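3-HSA hydroxylase, oxygenase (Rhodococcus sp., PDB 2RFQ) hydroxylates the steroid-derived phenol 3-HSA to the catechol 3,4-DHSA with reduced FMN and oxygen, as the oxygenase component of a two-component monooxygenase in cholesterol breakdown. Local coordinates at residues Q45-R51 / T112-I116; Q54-W58 / Q104-G109. One frame throughout, in Å; residues are numbered along the deposited sequence.

Contact 1: residues Q45-R51 / T112-I116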
loop_
_atom_site.group_PDB
_atom_site.type_symbol
_atom_site.label_atom_id
_atom_site.label_comp_id
_atom_site.label_asym_id
_atom_site.label_seq_id
_atom_site.Cartn_x
_atom_site.Cartn_y
_atom_site.Cartn_z
ATOM N N GLN A 45 21.178 33.871 -7.906
ATOM C CA GLN A 45 22.616 34.145 -7.960
ATOM C C GLN A 45 22.992 35.125 -6.829
ATOM O O GLN A 45 23.952 34.900 -6.087
ATOM C CB GLN A 45 23.014 34.719 -9.325
ATOM C CG GLN A 45 24.482 35.148 -9.412
ATOM C CD GLN A 45 24.859 35.738 -10.762
ATOM O OE1 GLN A 45 24.516 35.206 -11.811
ATOM N NE2 GLN A 45 25.571 36.853 -10.738
ATOM N N GLU A 46 22.205 36.189 -6.689
ATOM C CA GLU A 46 22.494 37.206 -5.676
ATOM C C GLU A 46 22.383 36.699 -4.233
ATOM O O GLU A 46 22.995 37.272 -3.334
ATOM C CB GLU A 46 21.651 38.458 -5.912
ATOM C CG GLU A 46 22.024 39.167 -7.206
ATOM C CD GLU A 46 21.002 40.212 -7.636
ATOM O OE1 GLU A 46 19.936 40.337 -6.983
ATOM O OE2 GLU A 46 21.271 40.903 -8.645
ATOM N N THR A 47 21.650 35.609 -4.009
ATOM C CA THR A 47 21.614 35.033 -2.647
ATOM C C THR A 47 22.941 34.366 -2.282
ATOM O O THR A 47 23.206 34.153 -1.112
ATOM C CB THR A 47 20.531 33.961 -2.463
ATOM O OG1 THR A 47 20.863 32.771 -3.227
ATOM C CG2 THR A 47 19.156 34.516 -2.846
ATOM N N GLY A 48 23.737 34.015 -3.290
ATOM C CA GLY A 48 24.934 33.196 -3.093
ATOM C C GLY A 48 24.707 31.708 -3.309
ATOM O O GLY A 48 25.632 30.899 -3.195
ATOM N N PHE A 49 23.468 31.334 -3.628
ATOM C CA PHE A 49 23.106 29.932 -3.767
ATOM C C PHE A 49 24.028 29.130 -4.692
ATOM O O PHE A 49 24.459 28.037 -4.336
ATOM C CB PHE A 49 21.656 29.765 -4.269
ATOM C CG PHE A 49 21.358 28.329 -4.648
ATOM C CD1 PHE A 49 21.147 27.369 -3.641
ATOM C CD2 PHE A 49 21.372 27.925 -5.983
ATOM C CE1 PHE A 49 20.953 26.018 -3.963
ATOM C CE2 PHE A 49 21.150 26.576 -6.329
ATOM C CZ PHE A 49 20.949 25.614 -5.299
ATOM N N PHE A 50 24.286 29.646 -5.891
ATOM C CA PHE A 50 25.081 28.868 -6.858
ATOM C C PHE A 50 26.528 28.691 -6.384
ATOM O O PHE A 50 27.194 27.738 -6.785
ATOM C CB PHE A 50 25.002 29.455 -8.266
ATOM C CG PHE A 50 23.616 29.374 -8.859
ATOM C CD1 PHE A 50 23.054 28.135 -9.152
ATOM C CD2 PHE A 50 22.872 30.530 -9.071
ATOM C CE1 PHE A 50 21.743 28.038 -9.655
ATOM C CE2 PHE A 50 21.548 30.450 -9.583
ATOM C CZ PHE A 50 21.005 29.206 -9.876
ATOM N N ARG A 51 26.974 29.580 -5.499
ATOM C CA ARG A 51 28.331 29.475 -4.943
ATOM C C ARG A 51 28.462 28.418 -3.845
ATOM O O ARG A 51 29.575 28.122 -3.416
ATOM C CB ARG A 51 28.785 30.834 -4.376
ATOM C CG ARG A 51 28.818 31.922 -5.411
ATOM C CD ARG A 51 29.538 33.131 -4.822
ATOM N NE ARG A 51 29.855 34.137 -5.832
ATOM C CZ ARG A 51 30.879 34.079 -6.691
ATOM N NH1 ARG A 51 31.718 33.030 -6.713
ATOM N NH2 ARG A 51 31.063 35.085 -7.541
ATOM N N THR A 112 33.227 34.456 -12.058
ATOM C CA THR A 112 32.968 33.295 -11.193
ATOM C C THR A 112 31.490 33.013 -10.986
ATOM O O THR A 112 31.141 32.068 -10.271
ATOM C CB THR A 112 33.678 33.400 -9.825
ATOM O OG1 THR A 112 33.242 34.587 -9.145
ATOM C CG2 THR A 112 35.187 33.498 -10.048
ATOM N N ASP A 113 30.622 33.802 -11.611
ATOM C CA ASP A 113 29.169 33.521 -11.586
ATOM C C ASP A 113 28.679 32.728 -12.800
ATOM O O ASP A 113 27.495 32.471 -12.932
ATOM C CB ASP A 113 28.365 34.826 -11.470
ATOM C CG ASP A 113 28.551 35.502 -10.135
ATOM O OD1 ASP A 113 28.248 34.880 -9.092
ATOM O OD2 ASP A 113 29.017 36.658 -10.132
ATOM N N VAL A 114 29.578 32.362 -13.705
ATOM C CA VAL A 114 29.158 31.584 -14.877
ATOM C C VAL A 114 28.526 30.244 -14.437
ATOM O O VAL A 114 28.990 29.624 -13.481
ATOM C CB VAL A 114 30.351 31.377 -15.832
ATOM C CG1 VAL A 114 30.072 30.270 -16.855
ATOM C CG2 VAL A 114 30.688 32.713 -16.522
ATOM N N ARG A 115 27.475 29.827 -15.148
ATOM C CA ARG A 115 26.736 28.594 -14.863
ATOM C C ARG A 115 26.938 27.564 -15.977
ATOM O O ARG A 115 27.251 27.902 -17.134
ATOM C CB ARG A 115 25.245 28.887 -14.711
ATOM C CG ARG A 115 24.906 29.630 -13.424
ATOM C CD ARG A 115 23.409 29.864 -13.322
ATOM N NE ARG A 115 22.931 30.986 -14.126
ATOM C CZ ARG A 115 22.957 32.262 -13.720
ATOM N NH1 ARG A 115 23.492 32.597 -12.534
ATOM N NH2 ARG A 115 22.483 33.216 -14.519
ATOM N N ILE A 116 26.723 26.316 -15.597
ATOM C CA ILE A 116 26.953 25.164 -16.475
ATOM C C ILE A 116 25.681 24.326 -16.409
ATOM O O ILE A 116 25.125 24.162 -15.317
ATOM C CB ILE A 116 28.143 24.314 -15.897
ATOM C CG1 ILE A 116 29.437 25.136 -15.843
ATOM C CG2 ILE A 116 28.412 23.056 -16.711
ATOM C CD1 ILE A 116 29.758 25.621 -14.448
HETATM O O HOH W 1 21.818 35.747 -13.589
HETATM O O HOH W 2 25.954 34.583 -14.715
HETATM O O HOH W 3 28.045 36.211 -6.801
HETATM O O HOH W 4 30.734 37.780 -8.465
#

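Contact 2: residues Q54-W58 / Q104-G109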
loop_
_atom_site.group_PDB
_atom_site.type_symbol
_atom_site.label_atom_id
_atom_site.label_comp_id
_atom_site.label_asym_id
_atom_site.label_seq_id
_atom_site.Cartn_x
_atom_site.Cartn_y
_atom_site.Cartn_z
ATOM N N GLN A 54 30.643 25.654 -4.902
ATOM C CA GLN A 54 31.769 26.170 -5.689
ATOM C C GLN A 54 33.031 26.293 -4.811
ATOM O O GLN A 54 32.917 26.595 -3.626
ATOM C CB GLN A 54 31.391 27.523 -6.285
ATOM C CG GLN A 54 32.442 28.129 -7.193
ATOM C CD GLN A 54 31.979 29.454 -7.769
ATOM O OE1 GLN A 54 31.374 30.260 -7.064
ATOM N NE2 GLN A 54 32.271 29.694 -9.045
ATOM N N PRO A 55 34.215 25.979 -5.370
ATOM C CA PRO A 55 35.467 26.061 -4.573
ATOM C C PRO A 55 35.787 27.450 -4.030
ATOM O O PRO A 55 35.431 28.475 -4.640
ATOM C CB PRO A 55 36.551 25.563 -5.551
ATOM C CG PRO A 55 35.777 24.624 -6.485
ATOM C CD PRO A 55 34.463 25.370 -6.699
ATOM N N GLU A 56 36.430 27.467 -2.864
ATOM C CA GLU A 56 36.863 28.722 -2.268
ATOM C C GLU A 56 37.726 29.558 -3.235
ATOM O O GLU A 56 37.644 30.791 -3.237
ATOM C CB GLU A 56 37.606 28.434 -0.969
ATOM C CG GLU A 56 38.035 29.684 -0.204
ATOM C CD GLU A 56 39.372 30.224 -0.657
ATOM O OE1 GLU A 56 40.150 29.473 -1.285
ATOM O OE2 GLU A 56 39.650 31.412 -0.365
ATOM N N GLN A 57 38.534 28.899 -4.071
ATOM C CA GLN A 57 39.455 29.658 -4.948
ATOM C C GLN A 57 38.686 30.519 -5.956
ATOM O O GLN A 57 39.230 31.496 -6.481
ATOM C CB GLN A 57 40.454 28.743 -5.666
ATOM C CG GLN A 57 39.850 27.816 -6.695
ATOM C CD GLN A 57 40.902 27.224 -7.608
ATOM O OE1 GLN A 57 41.718 27.962 -8.210
ATOM N NE2 GLN A 57 40.893 25.901 -7.730
ATOM N N TRP A 58 37.423 30.162 -6.210
ATOM C CA TRP A 58 36.577 30.885 -7.168
ATOM C C TRP A 58 35.526 31.761 -6.451
ATOM O O TRP A 58 34.550 32.212 -7.056
ATOM C CB TRP A 58 35.893 29.901 -8.150
ATOM C CG TRP A 58 36.862 29.052 -8.892
ATOM C CD1 TRP A 58 37.030 27.697 -8.773
ATOM C CD2 TRP A 58 37.854 29.499 -9.827
ATOM N NE1 TRP A 58 38.051 27.274 -9.603
ATOM C CE2 TRP A 58 38.570 28.361 -10.256
ATOM C CE3 TRP A 58 38.183 30.746 -10.370
ATOM C CZ2 TRP A 58 39.615 28.437 -11.190
ATOM C CZ3 TRP A 58 39.227 30.827 -11.293
ATOM C CH2 TRP A 58 39.930 29.675 -11.689
ATOM N N GLN A 104 38.612 24.709 -15.045
ATOM C CA GLN A 104 37.950 25.672 -14.139
ATOM C C GLN A 104 38.299 27.111 -14.504
ATOM O O GLN A 104 37.445 27.981 -14.474
ATOM C CB GLN A 104 38.348 25.415 -12.694
ATOM C CG GLN A 104 37.916 24.063 -12.163
ATOM C CD GLN A 104 38.604 23.744 -10.853
ATOM O OE1 GLN A 104 38.520 24.519 -9.900
ATOM N NE2 GLN A 104 39.331 22.625 -10.821
ATOM N N GLU A 105 39.564 27.352 -14.853
ATOM C CA GLU A 105 39.988 28.664 -15.316
ATOM C C GLU A 105 39.249 29.047 -16.615
ATOM O O GLU A 105 38.801 30.186 -16.774
ATOM C CB GLU A 105 41.513 28.700 -15.507
ATOM C CG GLU A 105 42.031 30.011 -16.116
ATOM C CD GLU A 105 42.034 31.193 -15.149
ATOM O OE1 GLU A 105 42.102 30.981 -13.914
ATOM O OE2 GLU A 105 41.985 32.353 -15.637
ATOM N N ASP A 106 39.103 28.095 -17.539
ATOM C CA ASP A 106 38.326 28.346 -18.767
ATOM C C ASP A 106 36.926 28.871 -18.484
ATOM O O ASP A 106 36.459 29.801 -19.140
ATOM C CB ASP A 106 38.233 27.083 -19.629
ATOM C CG ASP A 106 39.559 26.687 -20.262
ATOM O OD1 ASP A 106 40.512 27.485 -20.270
ATOM O OD2 ASP A 106 39.626 25.554 -20.764
ATOM N N VAL A 107 36.273 28.261 -17.496
ATOM C CA VAL A 107 34.901 28.591 -17.151
ATOM C C VAL A 107 34.780 29.854 -16.303
ATOM O O VAL A 107 33.957 30.730 -16.611
ATOM C CB VAL A 107 34.225 27.388 -16.454
ATOM C CG1 VAL A 107 32.815 27.743 -16.004
ATOM C CG2 VAL A 107 34.223 26.174 -17.423
ATOM N N TRP A 108 35.600 29.938 -15.255
ATOM C CA TRP A 108 35.415 30.956 -14.212
ATOM C C TRP A 108 36.510 32.020 -14.155
ATOM O O TRP A 108 36.433 32.951 -13.331
ATOM C CB TRP A 108 35.314 30.285 -12.835
ATOM C CG TRP A 108 34.010 29.544 -12.584
ATOM C CD1 TRP A 108 32.746 29.929 -12.974
ATOM C CD2 TRP A 108 33.850 28.330 -11.843
ATOM N NE1 TRP A 108 31.810 28.998 -12.544
ATOM C CE2 TRP A 108 32.461 28.012 -11.846
ATOM C CE3 TRP A 108 34.745 27.464 -11.193
ATOM C CZ2 TRP A 108 31.950 26.874 -11.204
ATOM C CZ3 TRP A 108 34.237 26.333 -10.551
ATOM C CH2 TRP A 108 32.848 26.047 -10.561
ATOM N N GLY A 109 37.515 31.898 -15.018
ATOM C CA GLY A 109 38.663 32.794 -14.971
ATOM C C GLY A 109 38.331 34.274 -15.068
ATOM O O GLY A 109 39.087 35.102 -14.545
#

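Contact 1: residues Q45-R51 / T112-I116
Gln-45 and Arg-51 reach from the end of helix 38-47 and the turn behind it to Thr-112, Asp-113 and Arg-115, in the loop between helix 101-108 and strand 116-119 of this acyl-CoA dehydrogenase-like fold. Direct hydrogen bonds come first. NH1 of Arg-115 donates a hydrogen bond to a lone pair of Gln-45 OE1, 2.9 Å away and in the carbonyl plane. The glutamine gets there with CG anti to its own N (chi1 175°) and the chain extended. At the other end NH2 of Arg-51 meets Thr-112 OG1 at 2.8 Å, the oxygen lying in the guanidinium plane and the bond nearly straight at 165°; NH1 adds a weak bond to the same oxygen.

The charged contacts are looser. Arg-51 NH2 lies 3.2 Å from Asp-113 OD1, a salt bridge of charge alone because the oxygen stands well out of the guanidinium plane. Two waters join this arginine and carboxylate: one runs from NE to OD1, and the other, held weakly by NH2, donates to OD2.

Flat groups also stack: the Gln-45 amide lies almost parallel to the Asp-113 carboxylate, with Gln-45 NE2 3.3 Å from Asp-113 CG. With an alanine here in place of Gln-45, the stack and OE1 would be gone, and Arg-115 NH1 would probably lose its acceptor across the contact. Gly-48, ending the helix in a Schellman motif, adopts a positive phi that a side chain would resist. Phe-50, buried against Met-41 and Leu-44, offers a ring face to Arg-115. The bend of Arg-115 at chi3 turns its guanidinium toward Gln-45, while its CD stands over that face, 4.2 Å from the Phe-50 ring centroid, in a CH-pi contact.

Contact 2: residues Q54-W58 / Q104-G109
Trp-58 lays its indole against the last turns of helix 101-108, joining the loop that follows helix 38-47 to that helix within the acyl-CoA dehydrogenase-like N-terminal helical region. Its NE1 gives a nearly straight hydrogen bond (167°) to Gln-104 OE1 at 2.8 Å, so tryptophan suits the place by pairing a broad apolar surface with one donor. The acceptor lies close to the indole plane, which helps fix the rotation of the ring. Over one face of that ring sits Trp-108: its CE3 is 3.3 Å from Trp-58 CD1, the two planes oblique at 51°, and its CB makes a CH-pi contact with the six-membered ring. Glu-105 OE1 meets the rim, 3.4 Å from Trp-58 CH2.

The second indole is itself sandwiched. Val-107 CG1 lies on one face, and on the other Gln-54 places its amide nitrogen centrally. With chi1 at -176°, Gln-54 sets CG over the six-membered ring of Trp-108, and the extended chain carries NE2 on over the indole; Pro-55 CD touches Trp-108 CZ3.

Polar ends are tied down one shell further out. Gln-104 OE1 accepts a second hydrogen bond from Asn-224 ND2, and its NE2 binds the carbonyl of Phe-99; Gln-57 bonds Asn-224 and Gln-101. Trp-108 NE1 binds Val-114 O. Gln-54 NE2 hydrogen-bonds Thr-112 O while standing 3.3 Å from Trp-108 CE2.

In the fold
From the N terminus the chain runs through helix 38-47 into the first segment of contact 1, then almost at once into residues 54-58. Helices 65-76 and 80-96 follow before helix 101-108 returns to residues 54-58, where contact 2 closes the inner loop. A few residues later 112-116 meets 45-51, so contact 1 closes the outer loop and contact 2 nests within it. Their centres are 11 Å apart, and two side-chain-to-carbonyl bonds from contact 2 to the 112-116 segment link them directly. Contact 2 joins parts of the helical region, whereas contact 1 ties helix 38-47 to the approach to strand 116-119, which holds Ser-118, probably an FMN-binding residue.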